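Local coordinates for CRISPR-associated protein CasA/Cse1 (Thermus thermophilus, PDB 4AN8), which probably serves as the large subunit of the type I-E Cascade ribonucleoprotein complex in CRISPR defence against viruses and plasmids, at residues 302-307 and 435-440. Sequence-based numbering, arbitrary orientation.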
ATOM      1  N   SER A 302     -12.578  -4.698   6.817  1.00 27.66           N
ATOM      2  CA  SER A 302     -11.854  -5.503   5.834  1.00 27.66           C
ATOM      3  C   SER A 302     -11.665  -4.759   4.527  1.00 27.66           C
ATOM      4  O   SER A 302     -12.609  -4.207   3.978  1.00 27.66           O
ATOM      5  CB  SER A 302     -12.605  -6.818   5.560  1.00 38.69           C
ATOM      6  OG  SER A 302     -12.547  -7.691   6.676  1.00 38.69           O
ATOM      7  N   PHE A 303     -10.445  -4.770   4.008  1.00 19.07           N
ATOM      8  CA  PHE A 303     -10.135  -3.995   2.820  1.00 19.07           C
ATOM      9  C   PHE A 303     -10.870  -4.440   1.537  1.00 19.07           C
ATOM     10  O   PHE A 303     -11.280  -3.611   0.724  1.00 19.07           O
ATOM     11  CB  PHE A 303      -8.628  -3.968   2.575  1.00 22.30           C
ATOM     12  CG  PHE A 303      -8.237  -3.036   1.488  1.00 22.30           C
ATOM     13  CD1 PHE A 303      -8.461  -1.678   1.624  1.00 22.30           C
ATOM     14  CD2 PHE A 303      -7.708  -3.515   0.296  1.00 22.30           C
ATOM     15  CE1 PHE A 303      -8.109  -0.788   0.573  1.00 22.30           C
ATOM     16  CE2 PHE A 303      -7.365  -2.652  -0.742  1.00 22.30           C
ATOM     17  CZ  PHE A 303      -7.566  -1.292  -0.610  1.00 22.30           C
ATOM     18  N   TRP A 304     -11.027  -5.743   1.352  1.00 21.87           N
ATOM     19  CA  TRP A 304     -11.653  -6.266   0.143  1.00 21.87           C
ATOM     20  C   TRP A 304     -13.090  -5.766   0.005  1.00 21.87           C
ATOM     21  O   TRP A 304     -13.689  -5.849  -1.073  1.00 21.87           O
ATOM     22  CB  TRP A 304     -11.586  -7.806   0.085  1.00 28.16           C
ATOM     23  CG  TRP A 304     -12.092  -8.493   1.329  1.00 28.16           C
ATOM     24  CD1 TRP A 304     -11.353  -8.879   2.403  1.00 28.16           C
ATOM     25  CD2 TRP A 304     -13.451  -8.843   1.630  1.00 28.16           C
ATOM     26  NE1 TRP A 304     -12.155  -9.461   3.356  1.00 28.16           N
ATOM     27  CE2 TRP A 304     -13.451  -9.462   2.901  1.00 28.16           C
ATOM     28  CE3 TRP A 304     -14.657  -8.718   0.943  1.00 28.16           C
ATOM     29  CZ2 TRP A 304     -14.629  -9.935   3.513  1.00 28.16           C
ATOM     30  CZ3 TRP A 304     -15.831  -9.208   1.547  1.00 28.16           C
ATOM     31  CH2 TRP A 304     -15.800  -9.796   2.821  1.00 28.16           C
ATOM     32  N   ARG A 305     -13.634  -5.241   1.095  1.00 28.55           N
ATOM     33  CA  ARG A 305     -14.985  -4.696   1.075  1.00 28.55           C
ATOM     34  C   ARG A 305     -15.122  -3.500   0.150  1.00 28.55           C
ATOM     35  O   ARG A 305     -16.222  -3.145  -0.245  1.00 28.55           O
ATOM     36  CB  ARG A 305     -15.417  -4.292   2.472  1.00 33.64           C
ATOM     37  CG  ARG A 305     -15.803  -5.462   3.315  1.00 33.64           C
ATOM     38  CD  ARG A 305     -16.999  -5.063   4.116  1.00 33.64           C
ATOM     39  NE  ARG A 305     -16.676  -4.981   5.510  1.00 33.64           N
ATOM     40  CZ  ARG A 305     -17.452  -4.422   6.425  1.00 33.64           C
ATOM     41  NH1 ARG A 305     -18.611  -3.859   6.099  1.00 33.64           N
ATOM     42  NH2 ARG A 305     -17.035  -4.422   7.675  1.00 33.64           N
ATOM     43  N   ASP A 306     -14.004  -2.873  -0.187  1.00 25.64           N
ATOM     44  CA  ASP A 306     -14.020  -1.761  -1.129  1.00 25.64           C
ATOM     45  C   ASP A 306     -13.738  -2.188  -2.571  1.00 25.64           C
ATOM     46  O   ASP A 306     -13.666  -1.329  -3.450  1.00 25.64           O
ATOM     47  CB  ASP A 306     -13.006  -0.684  -0.705  1.00 35.34           C
ATOM     48  CG  ASP A 306     -13.388  -0.006   0.588  1.00 35.34           C
ATOM     49  OD1 ASP A 306     -14.549   0.409   0.725  1.00 35.34           O
ATOM     50  OD2 ASP A 306     -12.540   0.090   1.495  1.00 35.34           O
ATOM     51  N   PHE A 307     -13.549  -3.482  -2.823  1.00 30.41           N
ATOM     52  CA  PHE A 307     -13.128  -3.921  -4.158  1.00 30.41           C
ATOM     53  C   PHE A 307     -14.141  -3.682  -5.304  1.00 30.41           C
ATOM     54  O   PHE A 307     -13.733  -3.606  -6.466  1.00 30.41           O
ATOM     55  CB  PHE A 307     -12.674  -5.389  -4.189  1.00 19.55           C
ATOM     56  CG  PHE A 307     -11.282  -5.634  -3.642  1.00 19.55           C
ATOM     57  CD1 PHE A 307     -10.483  -4.585  -3.190  1.00 19.55           C
ATOM     58  CD2 PHE A 307     -10.772  -6.932  -3.587  1.00 19.55           C
ATOM     59  CE1 PHE A 307      -9.222  -4.834  -2.697  1.00 19.55           C
ATOM     60  CE2 PHE A 307      -9.520  -7.189  -3.104  1.00 19.55           C
ATOM     61  CZ  PHE A 307      -8.731  -6.147  -2.665  1.00 19.55           C
ATOM     62  N   HIS A 435     -14.574 -11.775  10.184  1.00 30.07           N
ATOM     63  CA  HIS A 435     -13.357 -12.573  10.271  1.00 30.07           C
ATOM     64  C   HIS A 435     -13.461 -13.867   9.466  1.00 30.07           C
ATOM     65  O   HIS A 435     -12.514 -14.274   8.782  1.00 30.07           O
ATOM     66  CB  HIS A 435     -13.010 -12.894  11.720  1.00 51.64           C
ATOM     67  CG  HIS A 435     -11.754 -13.691  11.862  1.00 51.64           C
ATOM     68  ND1 HIS A 435     -10.588 -13.155  12.360  1.00 51.64           N
ATOM     69  CD2 HIS A 435     -11.474 -14.976  11.538  1.00 51.64           C
ATOM     70  CE1 HIS A 435      -9.644 -14.082  12.352  1.00 51.64           C
ATOM     71  NE2 HIS A 435     -10.156 -15.194  11.857  1.00 51.64           N
ATOM     72  N   ALA A 436     -14.609 -14.522   9.542  1.00 30.67           N
ATOM     73  CA  ALA A 436     -14.800 -15.742   8.767  1.00 30.67           C
ATOM     74  C   ALA A 436     -14.736 -15.456   7.284  1.00 30.67           C
ATOM     75  O   ALA A 436     -14.181 -16.246   6.520  1.00 30.67           O
ATOM     76  CB  ALA A 436     -16.119 -16.398   9.111  1.00 24.82           C
ATOM     77  N   LEU A 437     -15.322 -14.333   6.866  1.00 25.35           N
ATOM     78  CA  LEU A 437     -15.333 -13.954   5.442  1.00 25.35           C
ATOM     79  C   LEU A 437     -13.944 -13.524   4.929  1.00 25.35           C
ATOM     80  O   LEU A 437     -13.619 -13.739   3.760  1.00 25.35           O
ATOM     81  CB  LEU A 437     -16.354 -12.847   5.203  1.00 29.17           C
ATOM     82  CG  LEU A 437     -17.815 -13.261   5.427  1.00 29.17           C
ATOM     83  CD1 LEU A 437     -18.719 -12.128   4.980  1.00 29.17           C
ATOM     84  CD2 LEU A 437     -18.136 -14.521   4.645  1.00 29.17           C
ATOM     85  N   ASP A 438     -13.128 -12.933   5.799  1.00 32.90           N
ATOM     86  CA  ASP A 438     -11.727 -12.665   5.452  1.00 32.90           C
ATOM     87  C   ASP A 438     -11.011 -13.938   4.983  1.00 32.90           C
ATOM     88  O   ASP A 438     -10.252 -13.896   4.022  1.00 32.90           O
ATOM     89  CB  ASP A 438     -10.965 -12.045   6.624  1.00 34.09           C
ATOM     90  CG  ASP A 438     -11.346 -10.607   6.869  1.00 34.09           C
ATOM     91  OD1 ASP A 438     -11.726  -9.894   5.904  1.00 34.09           O
ATOM     92  OD2 ASP A 438     -11.274 -10.176   8.042  1.00 34.09           O
ATOM     93  N   GLY A 439     -11.267 -15.066   5.656  1.00 34.40           N
ATOM     94  CA  GLY A 439     -10.749 -16.350   5.225  1.00 34.40           C
ATOM     95  C   GLY A 439     -11.430 -16.902   3.982  1.00 34.40           C
ATOM     96  O   GLY A 439     -10.813 -17.602   3.177  1.00 34.40           O
ATOM     97  N   ALA A 440     -12.713 -16.603   3.810  1.00 32.02           N
ATOM     98  CA  ALA A 440     -13.432 -17.145   2.667  1.00 32.02           C
ATOM     99  C   ALA A 440     -13.220 -16.315   1.403  1.00 32.02           C
ATOM    100  O   ALA A 440     -13.313 -16.840   0.287  1.00 32.02           O
ATOM    101  CB  ALA A 440     -14.926 -17.258   2.973  1.00 35.28           C
TER
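Asp-438 joins its helix to the loop through one carboxylate oxygen, which takes two hydrogen bonds. Trp-304 NE1 donates to Asp-438 OD1 at 2.6 Å with an N-H...O angle of 156°. The oxygen lies close to the indole plane, and the N-H comes in near the line of the C-O bond. The carboxylate plane stands 87° from the ring, so the two flat groups are almost perpendicular. Ser-302 OG gives the second bond to Asp-438 OD1, at 2.5 Å, so short that the exact value is doubtful. Beside this polar grip, Leu-437 CB rests against Trp-304 CZ2 at 3.8 Å, an apolar contact.

The indole is held from its own segment too. Ser-302 CB and Arg-305 CG lie over one of its faces, nearer the ring's edge than its centre. With chi1 at 51° the indole heads for the helix, and chi2 then turns NE1 to the aspartate. Phe-441, farther along the aspartate's helix, stacks on the indole.

The short 3-10 turn 303-306 thus docks on helix 429-446. Leu-382 of helix 372-403 and Tyr-363 of strand 354-364 also touch Trp-304, while Leu-437 reaches Ala-385 of that long helix and Leu-461 and Ala-464 of helix 453-476.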